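Local coordinates for uncharacterized HTH-type transcriptional regulator HI_0893 (PDB 3QKX), which probably binds operator DNA as a transcriptional regulator of the TetR family, though its target genes and any ligand remain uncharacterized, at residues D8-E11 against Q12-A16; Q84-Q87 against M88-I92; K107-E110 against S111-N114; I122-R126 against W127-C131. One frame throughout, in Å; residues are numbered along the deposited sequence.

In the fold
The four contacts follow one another along an all-helical chain. Interaction 1 lies on helix 6-23, in the region assigned to the TetR-type helix-turn-helix, whereas interactions 2, 3 and 4 belong to the C-terminal region. Interactions 1 and 2 sit on opposite sides of the chain's centre, their own centres about 27 Å apart. Residues 107-114 of interaction 3, with nearest atoms about 7 Å from interaction 1, reach back to helix 6-23 through Y109 and D18 and so connect the two regions. Only interactions 2 and 4 touch: M88 and Q84 of helix 81-98 pack on F130 of helix 126-137, the centres of the two interactions lying about 14 Å apart.

Interaction 1: D8-E11 against Q12-A16; sequences DLAE and QIFSA
F14 lies against the turn of helix that precedes it, meeting A10 and E11 along helix 6-23. Its CB starts 3.6 Å from A10 O. With chi1 at -68°, CG stands beside the backbone N and the ring folds back toward the N-terminal end of the helix. CD2 then comes closest, 3.2 Å from A10 O, and this oxygen lies over one face of the ring, displaced toward its rim. One atom further out, CE2 touches the methyl of A10 (CB to CE2, 3.9 Å). The same A10 O accepts the backbone N-H of F14 at 2.8 Å, within the carbonyl plane, so the ring covers an oxygen that is already hydrogen-bonded.

At the ring edge stands the carboxylate of E11, with OE1 3.9 Å from F14 CD2 and the two planes 57° apart. The E11 chain, bent at chi2, crosses the phenylalanine at about a right angle, while its OE2 forms a salt bridge with R62. Round the helix, L9 CD1 lies 3.8 Å from Q12 OE1. The extended Q12 chain carries its other amide atom, NE2, to a hydrogen bond with A38 O.

The helix thus presents different sides to its neighbours. F14 packs on Q58, F59 and R62 of helix 52-72, I13 and A16 meet helix 31-38, and L9 and I13 lean on helix 42-48. Helices 31-38 and 42-48 coincide with most of the predicted helix-turn-helix, which helix 6-23 therefore backs within the three-helix DNA-binding region characteristic of TetR proteins.

Interaction 2: Q84-Q87 against M88-I92; sequences QYRQ and MWKNI. With SO4 (sulfate ion), chain F.
Four successive i to i+4 backbone bonds, from M88 N to Q84 O through N91 N to Q87 O, run without a break through this part of helix 81-98. R86 grips a sulfate, probably from the crystallisation liquor, with K90 beside it one turn on. The extended R86 chain brings its guanidinium edge-on to the anion: NH1 donates to O2 at 3.0 Å and NH2 to O3 at 2.9 Å. In one of its two conformers K90 places NZ over one face of that guanidinium; its weak 3.2 Å bond from NZ to O3 is doubtful. E83 and E176 also bind R86 by salt bridges, which probably temper the positive charge.

This helix belongs to the C-terminal helical region of the TetR fold, and Y85 and W89 form an aromatic patch on its buried side. They cross obliquely, Y85 OH lying 3.8 Å from W89 CD1 at the indole edge; S182 and T155 take their respective polar groups. M88 CE lies 3.8 Å from Y85 CA.

On another side Q87 NE2 donates to N91 OD1 at 2.9 Å, approaching from above the carbonyl plane of N91. The bend in Q87 at chi2 (65°) turns its amide toward N91, and N91 ND2 is held separately by K73 O.

Interaction 3: K107-E110 against S111-N114; sequences KQYE and SLPN
S111, L112 and Y109 carry most of this contact, a type I beta turn from Y109 to L112 at the junction of helix 100-109 with the loop that follows. The turn is closed by L112 N donating to Y109 O at 2.9 Å. The bond is straight at the hydrogen (161°), but the donor stands well above the carbonyl plane of Y109. One residue earlier, S111 N makes a weak bond of 3.3 Å to Q108 O, so that two successive i to i+3 bonds lead the chain through the turn.

L112 folds over the oxygen that its own N-H engages: CB and CG each lie 3.2 Å from Y109 O. Because its CG is turned beside the backbone N (chi1 -65°), the isobutyl group runs alongside the Y109 side chain, both pointing the same way. They meet where L112 CD1 comes to 4.0 Å from Y109 CD1, obliquely to the ring. S111 takes a different course. Its CB sits 3.6 Å from Q108 O, and the residue lies on the exposed side of the turn together with E110.

The pair Y109 and L112 thus turns inward while S111 remains outside. Y109 packs on V63 and F67 of helix 52-72, and its hydroxyl is hydrogen-bonded to D18 of helix 6-23. L112 settles further back on the same long helix, against L56 and F59, so that Y109 and L112 are laid along helix 52-72, with a polar tie to helix 6-23.

Interaction 4: I122-R126 against W127-C131; sequences IKNCR and WDLFC. With EDO (1,2-ethanediol), chain C.
C125 meets W127 and L129 at the start of helix 126-137, where it holds the N-cap position. With chi1 at 179°, SG lies by the start of the first turn and accepts from W127 N in a long, weak capping bond of 3.6 Å; the sulfur also touches W127 CB at 3.9 Å. The backbone is held more firmly, L129 N donating to C125 O at 2.9 Å in a nearly linear bond.

The packed side gathers C125, W127 and F130, all buried. C125 lies on M68 and L71 of helix 52-72, F130 faces F81 and M88 of helix 81-98, and the W127 indole meets F149 edge-to-face while its NE1 is bonded to E145 O. R126, bent at chi2 and chi3, belongs here too: it doubles back across L129 at about a right angle, laying one guanidinium face over the methyl CD1, 3.8 Å from NH1, and F75 adds a cation-pi contact.

Toward solvent the contact is sparser. N124 OD1 only grazes L129 CD2, at 4.1 Å. Beside D128, an ethanediol probably from the crystallisation liquor makes a weak 3.4 Å bond from O2 to OD1.

A thiol is a poor acceptor, so the side-chain cap probably contributes little electrostatically. The acidic D128 in the first turn, near the positive end of the helix dipole, could add some stabilisation there.

Interaction 1: D8-E11 against Q12-A16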
# COMPACT_ATOMS: atom_id res chain seq x y z
N ASP A 8 13.93 26.33 6.66
CA ASP A 8 14.35 25.49 7.79
C ASP A 8 13.26 25.43 8.85
O ASP A 8 12.90 24.36 9.34
CB ASP A 8 15.63 26.04 8.42
CG ASP A 8 16.77 26.24 7.41
OD1 ASP A 8 16.86 25.42 6.47
OD2 ASP A 8 17.56 27.22 7.56
N LEU A 9 12.71 26.61 9.18
CA LEU A 9 11.57 26.72 10.08
C LEU A 9 10.33 26.01 9.54
O LEU A 9 9.55 25.48 10.32
CB LEU A 9 11.22 28.18 10.35
CG LEU A 9 10.10 28.43 11.35
CD1 LEU A 9 10.45 27.83 12.70
CD2 LEU A 9 9.84 29.90 11.46
N ALA A 10 10.11 26.05 8.22
CA ALA A 10 9.04 25.29 7.60
C ALA A 10 9.26 23.80 7.81
O ALA A 10 8.32 23.07 8.12
CB ALA A 10 8.95 25.60 6.09
N GLU A 11 10.51 23.36 7.66
CA GLU A 11 10.84 21.94 7.78
C GLU A 11 10.76 21.38 9.26
O GLU A 11 10.47 20.29 9.52
CB GLU A 11 12.23 21.65 7.17
CG GLU A 11 12.67 20.15 7.18
CD GLU A 11 11.65 19.21 6.54
OE1 GLU A 11 11.06 19.58 5.49
OE2 GLU A 11 11.45 18.10 7.06
N GLN A 12 11.11 22.36 10.17
CA GLN A 12 10.88 22.14 11.59
C GLN A 12 9.42 21.79 11.84
O GLN A 12 9.12 20.82 12.51
CB GLN A 12 11.29 23.40 12.39
CG GLN A 12 11.46 23.19 13.89
CD GLN A 12 11.94 24.45 14.59
OE1 GLN A 12 12.78 25.17 14.08
NE2 GLN A 12 11.39 24.72 15.78
N ILE A 13 8.51 22.55 11.24
CA ILE A 13 7.08 22.30 11.38
C ILE A 13 6.65 21.04 10.62
O ILE A 13 5.85 20.25 11.14
CB ILE A 13 6.24 23.54 10.94
CG1 ILE A 13 6.47 24.71 11.91
CG2 ILE A 13 4.77 23.21 10.88
CD1 ILE A 13 6.17 26.12 11.32
N PHE A 14 7.19 20.82 9.43
CA PHE A 14 6.80 19.65 8.64
C PHE A 14 7.23 18.35 9.33
O PHE A 14 6.44 17.42 9.42
CB PHE A 14 7.39 19.71 7.21
CG PHE A 14 6.81 20.80 6.33
CD1 PHE A 14 5.45 21.10 6.32
CD2 PHE A 14 7.64 21.49 5.45
CE1 PHE A 14 4.95 22.10 5.50
CE2 PHE A 14 7.14 22.48 4.62
CZ PHE A 14 5.80 22.78 4.64
N SER A 15 8.46 18.32 9.82
CA SER A 15 8.97 17.23 10.64
C SER A 15 8.02 16.90 11.80
O SER A 15 7.77 15.74 12.08
CB SER A 15 10.35 17.61 11.20
OG SER A 15 10.75 16.75 12.26
N ALA A 16 7.53 17.93 12.47
CA ALA A 16 6.58 17.77 13.56
C ALA A 16 5.23 17.30 13.07
O ALA A 16 4.54 16.62 13.79
CB ALA A 16 6.44 19.11 14.36

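Interaction 2: Q84-Q87 against M88-I92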
# COMPACT_ATOMS: atom_id res chain seq x y z
N GLN A 84 21.02 0.84 -11.96
CA GLN A 84 20.25 2.05 -11.73
C GLN A 84 18.96 1.71 -11.02
O GLN A 84 18.56 2.40 -10.10
CB GLN A 84 19.95 2.78 -13.04
CG GLN A 84 21.18 3.37 -13.72
CD GLN A 84 20.90 3.90 -15.13
OE1 GLN A 84 19.76 4.24 -15.46
NE2 GLN A 84 21.94 3.97 -15.95
N TYR A 85 18.32 0.63 -11.44
CA TYR A 85 17.11 0.17 -10.79
C TYR A 85 17.41 -0.34 -9.37
O TYR A 85 16.68 -0.03 -8.46
CB TYR A 85 16.43 -0.91 -11.62
CG TYR A 85 15.29 -1.59 -10.89
CD1 TYR A 85 14.02 -1.05 -10.90
CD2 TYR A 85 15.48 -2.80 -10.24
CE1 TYR A 85 12.96 -1.69 -10.22
CE2 TYR A 85 14.44 -3.42 -9.56
CZ TYR A 85 13.20 -2.86 -9.55
OH TYR A 85 12.18 -3.51 -8.88
N ARG A 86 18.47 -1.11 -9.21
CA ARG A 86 18.87 -1.63 -7.91
C ARG A 86 19.19 -0.51 -6.94
O ARG A 86 18.79 -0.56 -5.79
CB ARG A 86 20.07 -2.55 -8.08
CG ARG A 86 20.67 -3.08 -6.79
CD ARG A 86 21.50 -4.30 -7.08
NE ARG A 86 22.28 -4.69 -5.92
CZ ARG A 86 23.51 -4.27 -5.63
NH1 ARG A 86 24.19 -3.41 -6.41
NH2 ARG A 86 24.08 -4.71 -4.51
N GLN A 87 19.89 0.52 -7.40
CA GLN A 87 20.14 1.70 -6.56
C GLN A 87 18.83 2.33 -6.10
O GLN A 87 18.69 2.67 -4.94
CB GLN A 87 20.94 2.74 -7.33
CG GLN A 87 21.38 3.98 -6.51
CD GLN A 87 22.34 3.60 -5.42
OE1 GLN A 87 23.45 3.19 -5.69
NE2 GLN A 87 21.90 3.68 -4.17
N MSE A 88 17.90 2.50 -7.02
CA MSE A 88 16.61 3.12 -6.69
C MSE A 88 15.85 2.26 -5.69
O MSE A 88 15.22 2.78 -4.78
CB MSE A 88 15.75 3.35 -7.95
CG MSE A 88 16.17 4.57 -8.74
SE MSE A 88 14.89 4.98 -10.17
CE MSE A 88 15.20 3.45 -11.35
N TRP A 89 15.90 0.94 -5.85
CA TRP A 89 15.25 0.03 -4.89
C TRP A 89 15.83 0.23 -3.49
O TRP A 89 15.09 0.39 -2.54
CB TRP A 89 15.44 -1.43 -5.33
CG TRP A 89 14.45 -2.36 -4.72
CD1 TRP A 89 13.31 -2.81 -5.29
CD2 TRP A 89 14.52 -2.94 -3.42
NE1 TRP A 89 12.64 -3.63 -4.42
CE2 TRP A 89 13.35 -3.72 -3.26
CE3 TRP A 89 15.43 -2.87 -2.36
CZ2 TRP A 89 13.09 -4.42 -2.12
CZ3 TRP A 89 15.16 -3.56 -1.23
CH2 TRP A 89 14.00 -4.34 -1.11
N LYS A 90 17.15 0.22 -3.40
CA LYS A 90 17.86 0.35 -2.13
C LYS A 90 17.63 1.72 -1.52
O LYS A 90 17.49 1.85 -0.28
CB LYS A 90 19.37 0.15 -2.34
CG LYS A 90 19.78 -1.25 -2.76
CD LYS A 90 21.14 -1.22 -3.39
CE LYS A 90 22.26 -1.53 -2.39
NZ LYS A 90 23.62 -1.47 -3.03
N ASN A 91 17.61 2.75 -2.36
CA ASN A 91 17.32 4.09 -1.88
C ASN A 91 15.98 4.11 -1.15
O ASN A 91 15.89 4.66 -0.07
CB ASN A 91 17.24 5.10 -3.01
CG ASN A 91 18.59 5.41 -3.65
OD1 ASN A 91 19.64 5.19 -3.07
ND2 ASN A 91 18.55 5.90 -4.88
N ILE A 92 14.95 3.50 -1.75
CA ILE A 92 13.64 3.49 -1.13
C ILE A 92 13.64 2.66 0.13
O ILE A 92 13.08 3.08 1.14
CB ILE A 92 12.56 2.92 -2.09
CG1 ILE A 92 12.37 3.82 -3.30
CG2 ILE A 92 11.23 2.78 -1.37
CD1 ILE A 92 11.31 3.28 -4.32
S SO4 F . 27.20 -3.06 -4.44
O1 SO4 F . 27.08 -1.70 -4.97
O2 SO4 F . 26.93 -4.05 -5.48
O3 SO4 F . 26.26 -3.22 -3.33
O4 SO4 F . 28.55 -3.29 -3.94

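Interaction 3: K107-E110 against S111-N114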
# COMPACT_ATOMS: atom_id res chain seq x y z
N LYS A 107 0.32 5.66 4.12
CA LYS A 107 -1.08 5.33 3.85
C LYS A 107 -1.93 6.60 4.00
O LYS A 107 -2.60 7.04 3.05
CB LYS A 107 -1.55 4.22 4.80
CG LYS A 107 -0.77 2.89 4.63
N GLN A 108 -1.84 7.22 5.18
CA GLN A 108 -2.56 8.47 5.47
C GLN A 108 -2.23 9.66 4.53
O GLN A 108 -3.02 10.59 4.44
CB GLN A 108 -2.33 8.89 6.92
CG GLN A 108 -3.03 8.03 7.96
CD GLN A 108 -2.73 8.49 9.38
OE1 GLN A 108 -3.59 9.05 10.06
NE2 GLN A 108 -1.50 8.26 9.82
N TYR A 109 -1.09 9.64 3.84
CA TYR A 109 -0.74 10.71 2.88
C TYR A 109 -1.75 10.88 1.74
O TYR A 109 -2.01 12.01 1.32
CB TYR A 109 0.66 10.50 2.26
CG TYR A 109 1.89 10.75 3.14
CD1 TYR A 109 1.84 11.56 4.29
CD2 TYR A 109 3.12 10.22 2.78
CE1 TYR A 109 2.97 11.78 5.07
CE2 TYR A 109 4.26 10.44 3.55
CZ TYR A 109 4.18 11.22 4.70
OH TYR A 109 5.31 11.44 5.47
N GLU A 110 -2.32 9.77 1.25
CA GLU A 110 -3.27 9.82 0.11
C GLU A 110 -4.56 10.62 0.40
O GLU A 110 -5.21 11.09 -0.54
CB GLU A 110 -3.63 8.42 -0.37
CG GLU A 110 -2.52 7.77 -1.20
CD GLU A 110 -2.75 6.27 -1.42
OE1 GLU A 110 -3.90 5.79 -1.25
OE2 GLU A 110 -1.76 5.57 -1.76
N SER A 111 -4.90 10.81 1.68
CA SER A 111 -5.99 11.72 2.08
C SER A 111 -5.64 13.23 1.99
O SER A 111 -6.53 14.07 2.15
CB SER A 111 -6.45 11.40 3.51
OG SER A 111 -6.89 10.06 3.62
N LEU A 112 -4.37 13.58 1.75
CA LEU A 112 -3.95 14.99 1.70
C LEU A 112 -4.44 15.67 0.42
O LEU A 112 -4.46 15.04 -0.64
CB LEU A 112 -2.42 15.12 1.78
CG LEU A 112 -1.71 14.69 3.07
CD1 LEU A 112 -0.21 14.66 2.86
CD2 LEU A 112 -2.07 15.60 4.21
N PRO A 113 -4.82 16.97 0.50
CA PRO A 113 -5.11 17.75 -0.70
C PRO A 113 -3.81 18.29 -1.34
O PRO A 113 -3.18 19.14 -0.72
CB PRO A 113 -5.97 18.91 -0.17
CG PRO A 113 -5.58 19.08 1.25
CD PRO A 113 -5.03 17.76 1.74
N ASN A 114 -3.36 17.84 -2.52
CA ASN A 114 -3.98 16.81 -3.36
C ASN A 114 -2.93 15.77 -3.76
O ASN A 114 -2.10 16.02 -4.64
CB ASN A 114 -4.58 17.45 -4.62
CG ASN A 114 -5.55 18.58 -4.30
OD1 ASN A 114 -6.67 18.34 -3.86
ND2 ASN A 114 -5.13 19.81 -4.54

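Interaction 4: I122-R126 against W127-C131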
# COMPACT_ATOMS: atom_id res chain seq x y z
N ILE A 122 4.18 15.50 -12.21
CA ILE A 122 5.59 15.45 -11.73
C ILE A 122 6.55 15.59 -12.92
O ILE A 122 6.72 14.65 -13.71
CB ILE A 122 5.94 14.15 -10.86
CG1 ILE A 122 5.38 12.81 -11.46
CG2 ILE A 122 5.49 14.35 -9.40
CD1 ILE A 122 5.61 11.54 -10.56
N LYS A 123 7.14 16.78 -13.05
CA LYS A 123 8.10 17.07 -14.13
C LYS A 123 9.43 16.35 -13.88
O LYS A 123 10.02 16.48 -12.80
CB LYS A 123 8.33 18.59 -14.26
N ASN A 124 9.87 15.55 -14.86
CA ASN A 124 11.18 14.87 -14.81
C ASN A 124 11.41 14.05 -13.54
O ASN A 124 12.38 14.28 -12.80
CB ASN A 124 12.31 15.88 -14.99
CG ASN A 124 12.16 16.68 -16.27
OD1 ASN A 124 12.17 16.12 -17.37
ND2 ASN A 124 12.00 17.99 -16.12
N CYS A 125 10.49 13.13 -13.27
CA CYS A 125 10.67 12.14 -12.23
C CYS A 125 11.72 11.12 -12.69
O CYS A 125 11.67 10.66 -13.82
CB CYS A 125 9.35 11.43 -11.94
SG CYS A 125 9.45 10.15 -10.69
N ARG A 126 12.65 10.77 -11.81
CA ARG A 126 13.70 9.80 -12.13
C ARG A 126 13.13 8.47 -12.68
O ARG A 126 13.67 7.91 -13.62
CB ARG A 126 14.59 9.54 -10.90
CG ARG A 126 15.70 8.48 -11.05
CD ARG A 126 16.56 8.68 -12.29
NE ARG A 126 17.10 10.05 -12.40
CZ ARG A 126 17.60 10.60 -13.51
NH1 ARG A 126 17.62 9.93 -14.66
NH2 ARG A 126 18.08 11.86 -13.48
N TRP A 127 12.03 8.00 -12.10
CA TRP A 127 11.40 6.77 -12.56
C TRP A 127 10.96 6.88 -14.00
O TRP A 127 11.25 5.98 -14.81
CB TRP A 127 10.17 6.41 -11.73
CG TRP A 127 9.51 5.18 -12.24
CD1 TRP A 127 8.27 5.09 -12.81
CD2 TRP A 127 10.07 3.87 -12.29
NE1 TRP A 127 8.03 3.79 -13.21
CE2 TRP A 127 9.12 3.02 -12.87
CE3 TRP A 127 11.29 3.33 -11.89
CZ2 TRP A 127 9.35 1.67 -13.08
CZ3 TRP A 127 11.51 1.97 -12.09
CH2 TRP A 127 10.56 1.17 -12.68
N ASP A 128 10.25 7.97 -14.30
CA ASP A 128 9.74 8.22 -15.65
C ASP A 128 10.90 8.28 -16.63
O ASP A 128 10.84 7.63 -17.69
CB ASP A 128 8.92 9.54 -15.71
CG ASP A 128 7.48 9.40 -15.10
OD1 ASP A 128 7.05 8.29 -14.73
OD2 ASP A 128 6.78 10.43 -15.02
N LEU A 129 11.94 9.03 -16.26
CA LEU A 129 13.13 9.21 -17.11
C LEU A 129 13.84 7.89 -17.33
O LEU A 129 14.26 7.59 -18.45
CB LEU A 129 14.13 10.19 -16.48
CG LEU A 129 13.79 11.69 -16.40
CD1 LEU A 129 15.00 12.47 -15.88
CD2 LEU A 129 13.34 12.25 -17.74
N PHE A 130 13.99 7.13 -16.26
CA PHE A 130 14.64 5.84 -16.34
C PHE A 130 13.89 4.91 -17.29
O PHE A 130 14.50 4.25 -18.12
CB PHE A 130 14.75 5.22 -14.96
CG PHE A 130 15.10 3.76 -14.97
CD1 PHE A 130 16.42 3.36 -15.06
CD2 PHE A 130 14.10 2.78 -14.86
CE1 PHE A 130 16.77 2.02 -15.07
CE2 PHE A 130 14.44 1.41 -14.85
CZ PHE A 130 15.78 1.04 -14.96
N CYS A 131 12.57 4.85 -17.15
CA CYS A 131 11.72 4.06 -18.03
C CYS A 131 11.91 4.45 -19.47
O CYS A 131 12.00 3.58 -20.31
CB CYS A 131 10.25 4.19 -17.65
SG CYS A 131 9.85 3.30 -16.12
C1 EDO C . 4.95 6.50 -11.42
O1 EDO C . 4.83 6.14 -10.04
C2 EDO C . 3.82 7.44 -11.83
O2 EDO C . 4.05 7.90 -13.17